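Local atomic coordinates of structural polyprotein, VP2 (Israeli acute paralysis virus, PDB entry 5CDD), a protein that probably serves as a structural building block of the virus shell, as the VP2 capsid protein that joins other capsid proteins in pentamers. Residues L32-Q43 against L109-T117. Numbering follows the deposited sequence.
Sequences LSRYVLDQQNSQ and LQTSRAGVT
Over one face of the Arg113 guanidinium, toward its rim, lies CB of Arg34, and the two guanidinium planes are turned 26° apart. Despite their like charge the groups come near each other, with Arg34 NE 4.4 Å from Arg113 NH2; the latter also has a weak hydrogen bond to the backbone of Lys66 in a neighbouring subunit. At the other polar end, the Gln110 amide finds OG of Ser42 close to its own plane and donates to it through NE2 (2.8 Å). That hydroxyl in turn donates to the backbone O of Gln39, so the Gln110 amide is tied through Ser42 to the backbone of Gln39. The bend in Gln110 at chi2 (-62°) brings its end back toward segment 32-43. Here two long loops of the capsid protein's beta-sandwich, the jelly roll of the picornavirus-like family, meet beside strand 155-161: one leads into strand 47-51, the other carries the short helix 113-116. Their backbones join where Gln43 N donates to Leu109 O (2.9 Å). Bent at chi2 (63°), the Gln43 side chain reaches across to the other end of its own segment, OE1 accepting from Ser33 N (2.8 Å) while CG and NE2 pack against Val116 CG2. Leu32 CD2 meets Val116 CG1 tip to tip (3.9 Å), both side chains also touching Phe160. Ser112 N-caps the helix, its OG accepting from Gly115 N (3.1 Å).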
loop_
_atom_site.group_PDB
_atom_site.type_symbol
_atom_site.label_atom_id
_atom_site.label_comp_id
_atom_site.label_asym_id
_atom_site.label_seq_id
_atom_site.Cartn_x
_atom_site.Cartn_y
_atom_site.Cartn_z
ATOM N N LEU C 32 45.639 -44.920 -24.005
ATOM C CA LEU C 32 45.504 -43.473 -23.978
ATOM C C LEU C 32 46.784 -42.793 -23.515
ATOM O O LEU C 32 47.386 -43.195 -22.517
ATOM C CB LEU C 32 44.352 -43.074 -23.054
ATOM C CG LEU C 32 42.952 -43.477 -23.513
ATOM C CD1 LEU C 32 41.948 -43.170 -22.423
ATOM C CD2 LEU C 32 42.602 -42.735 -24.791
ATOM N N SER C 33 47.194 -41.764 -24.250
ATOM C CA SER C 33 48.397 -41.011 -23.916
ATOM C C SER C 33 48.075 -40.023 -22.802
ATOM O O SER C 33 47.036 -39.362 -22.826
ATOM C CB SER C 33 48.906 -40.247 -25.137
ATOM O OG SER C 33 49.209 -41.128 -26.202
ATOM N N ARG C 34 48.975 -39.922 -21.831
ATOM C CA ARG C 34 48.779 -39.022 -20.705
ATOM C C ARG C 34 48.581 -37.576 -21.166
ATOM O O ARG C 34 47.826 -36.823 -20.550
ATOM C CB ARG C 34 49.977 -39.118 -19.756
ATOM C CG ARG C 34 49.759 -38.459 -18.408
ATOM C CD ARG C 34 50.951 -38.666 -17.486
ATOM N NE ARG C 34 50.738 -38.050 -16.178
ATOM C CZ ARG C 34 51.626 -38.065 -15.188
ATOM N NH1 ARG C 34 52.797 -38.668 -15.354
ATOM N NH2 ARG C 34 51.344 -37.477 -14.031
ATOM N N TYR C 35 49.248 -37.201 -22.255
ATOM C CA TYR C 35 49.155 -35.844 -22.794
ATOM C C TYR C 35 49.020 -35.839 -24.316
ATOM O O TYR C 35 49.110 -36.880 -24.963
ATOM C CB TYR C 35 50.406 -35.042 -22.420
ATOM C CG TYR C 35 50.607 -34.816 -20.939
ATOM C CD1 TYR C 35 49.931 -33.797 -20.269
ATOM C CD2 TYR C 35 51.479 -35.620 -20.206
ATOM C CE1 TYR C 35 50.119 -33.584 -18.903
ATOM C CE2 TYR C 35 51.673 -35.417 -18.839
ATOM C CZ TYR C 35 50.991 -34.398 -18.196
ATOM O OH TYR C 35 51.180 -34.196 -16.848
ATOM N N VAL C 36 48.804 -34.649 -24.870
ATOM C CA VAL C 36 48.690 -34.445 -26.315
ATOM C C VAL C 36 49.245 -33.052 -26.598
ATOM O O VAL C 36 48.506 -32.069 -26.608
ATOM C CB VAL C 36 47.225 -34.517 -26.806
ATOM C CG1 VAL C 36 47.161 -34.215 -28.297
ATOM C CG2 VAL C 36 46.651 -35.894 -26.536
ATOM N N LEU C 37 50.555 -32.980 -26.818
ATOM C CA LEU C 37 51.233 -31.715 -27.070
ATOM C C LEU C 37 51.042 -31.145 -28.471
ATOM O O LEU C 37 51.185 -29.941 -28.678
ATOM C CB LEU C 37 52.725 -31.865 -26.766
ATOM C CG LEU C 37 53.134 -31.842 -25.287
ATOM C CD1 LEU C 37 52.273 -32.786 -24.469
ATOM C CD2 LEU C 37 54.599 -32.223 -25.173
ATOM N N ASP C 38 50.724 -32.001 -29.434
ATOM C CA ASP C 38 50.506 -31.543 -30.801
ATOM C C ASP C 38 49.525 -32.457 -31.519
ATOM O O ASP C 38 49.268 -33.575 -31.074
ATOM C CB ASP C 38 51.836 -31.470 -31.560
ATOM C CG ASP C 38 52.584 -32.784 -31.556
ATOM O OD1 ASP C 38 52.120 -33.737 -32.218
ATOM O OD2 ASP C 38 53.637 -32.863 -30.885
ATOM N N GLN C 39 48.977 -31.978 -32.630
ATOM C CA GLN C 39 47.999 -32.747 -33.389
ATOM C C GLN C 39 48.595 -33.962 -34.092
ATOM O O GLN C 39 47.869 -34.879 -34.478
ATOM C CB GLN C 39 47.307 -31.843 -34.409
ATOM C CG GLN C 39 46.818 -30.533 -33.818
ATOM C CD GLN C 39 46.026 -29.708 -34.805
ATOM O OE1 GLN C 39 45.877 -28.497 -34.639
ATOM N NE2 GLN C 39 45.502 -30.360 -35.838
ATOM N N GLN C 40 49.912 -33.971 -34.260
ATOM C CA GLN C 40 50.573 -35.098 -34.906
ATOM C C GLN C 40 50.570 -36.283 -33.950
ATOM O O GLN C 40 50.796 -37.423 -34.354
ATOM C CB GLN C 40 52.008 -34.734 -35.278
ATOM C CG GLN C 40 52.113 -33.563 -36.237
ATOM C CD GLN C 40 53.550 -33.216 -36.573
ATOM O OE1 GLN C 40 54.361 -32.943 -35.684
ATOM N NE2 GLN C 40 53.873 -33.225 -37.861
ATOM N N ASN C 41 50.307 -36.003 -32.678
ATOM C CA ASN C 41 50.266 -37.040 -31.657
ATOM C C ASN C 41 48.883 -37.145 -31.035
ATOM O O ASN C 41 48.738 -37.155 -29.812
ATOM C CB ASN C 41 51.301 -36.749 -30.572
ATOM C CG ASN C 41 52.717 -36.945 -31.061
ATOM O OD1 ASN C 41 53.125 -38.062 -31.377
ATOM N ND2 ASN C 41 53.476 -35.857 -31.135
ATOM N N SER C 42 47.869 -37.225 -31.888
ATOM C CA SER C 42 46.493 -37.340 -31.431
ATOM C C SER C 42 46.329 -38.622 -30.631
ATOM O O SER C 42 47.246 -39.438 -30.546
ATOM C CB SER C 42 45.538 -37.363 -32.624
ATOM O OG SER C 42 45.715 -36.216 -33.432
ATOM N N GLN C 43 45.150 -38.793 -30.049
ATOM C CA GLN C 43 44.844 -39.971 -29.255
ATOM C C GLN C 43 44.524 -41.128 -30.203
ATOM O O GLN C 43 43.771 -40.960 -31.162
ATOM C CB GLN C 43 43.641 -39.671 -28.359
ATOM C CG GLN C 43 43.650 -40.366 -27.010
ATOM C CD GLN C 43 44.814 -39.939 -26.135
ATOM O OE1 GLN C 43 45.947 -40.365 -26.342
ATOM N NE2 GLN C 43 44.540 -39.088 -25.154
ATOM N N LEU C 109 39.965 -36.490 -29.330
ATOM C CA LEU C 109 41.271 -37.021 -29.712
ATOM C C LEU C 109 42.396 -36.007 -29.506
ATOM O O LEU C 109 43.573 -36.345 -29.624
ATOM C CB LEU C 109 41.241 -37.464 -31.178
ATOM C CG LEU C 109 40.178 -38.502 -31.547
ATOM C CD1 LEU C 109 40.186 -38.736 -33.045
ATOM C CD2 LEU C 109 40.443 -39.799 -30.799
ATOM N N GLN C 110 42.030 -34.769 -29.190
ATOM C CA GLN C 110 43.011 -33.711 -28.986
ATOM C C GLN C 110 43.157 -33.310 -27.525
ATOM O O GLN C 110 43.569 -32.188 -27.229
ATOM C CB GLN C 110 42.623 -32.478 -29.802
ATOM C CG GLN C 110 42.533 -32.719 -31.295
ATOM C CD GLN C 110 43.858 -33.134 -31.891
ATOM O OE1 GLN C 110 44.851 -32.414 -31.784
ATOM N NE2 GLN C 110 43.881 -34.298 -32.525
ATOM N N THR C 111 42.824 -34.216 -26.614
ATOM C CA THR C 111 42.926 -33.913 -25.191
ATOM C C THR C 111 43.665 -34.994 -24.406
ATOM O O THR C 111 43.951 -36.073 -24.926
ATOM C CB THR C 111 41.523 -33.696 -24.568
ATOM O OG1 THR C 111 41.660 -33.331 -23.189
ATOM C CG2 THR C 111 40.688 -34.963 -24.674
ATOM N N SER C 112 43.974 -34.688 -23.149
ATOM C CA SER C 112 44.687 -35.609 -22.274
ATOM C C SER C 112 43.894 -36.878 -22.004
ATOM O O SER C 112 42.728 -36.991 -22.380
ATOM C CB SER C 112 44.999 -34.928 -20.943
ATOM O OG SER C 112 43.804 -34.547 -20.281
ATOM N N ARG C 113 44.542 -37.837 -21.350
ATOM C CA ARG C 113 43.895 -39.094 -21.007
ATOM C C ARG C 113 42.809 -38.787 -19.988
ATOM O O ARG C 113 41.764 -39.435 -19.958
ATOM C CB ARG C 113 44.914 -40.063 -20.407
ATOM C CG ARG C 113 44.328 -41.377 -19.919
ATOM C CD ARG C 113 45.425 -42.266 -19.371
ATOM N NE ARG C 113 46.163 -41.599 -18.303
ATOM C CZ ARG C 113 47.334 -42.014 -17.833
ATOM N NH1 ARG C 113 47.907 -43.098 -18.339
ATOM N NH2 ARG C 113 47.934 -41.344 -16.856
ATOM N N ALA C 114 43.071 -37.785 -19.153
ATOM C CA ALA C 114 42.121 -37.368 -18.133
ATOM C C ALA C 114 40.904 -36.759 -18.819
ATOM O O ALA C 114 39.770 -36.931 -18.369
ATOM C CB ALA C 114 42.767 -36.350 -17.207
ATOM N N GLY C 115 41.146 -36.046 -19.914
ATOM C CA GLY C 115 40.058 -35.429 -20.649
ATOM C C GLY C 115 39.210 -36.461 -21.366
ATOM O O GLY C 115 37.989 -36.484 -21.220
ATOM N N VAL C 116 39.863 -37.319 -22.144
ATOM C CA VAL C 116 39.173 -38.365 -22.894
ATOM C C VAL C 116 38.305 -39.213 -21.974
ATOM O O VAL C 116 37.167 -39.545 -22.303
ATOM C CB VAL C 116 40.181 -39.296 -23.599
ATOM C CG1 VAL C 116 39.447 -40.417 -24.310
ATOM C CG2 VAL C 116 41.019 -38.500 -24.583
ATOM N N THR C 117 38.854 -39.558 -20.817
ATOM C CA THR C 117 38.146 -40.372 -19.842
ATOM C C THR C 117 37.032 -39.578 -19.156
ATOM O O THR C 117 36.279 -40.116 -18.341
ATOM C CB THR C 117 39.128 -40.910 -18.784
ATOM O OG1 THR C 117 38.451 -41.834 -17.929
ATOM C CG2 THR C 117 39.681 -39.773 -17.946
#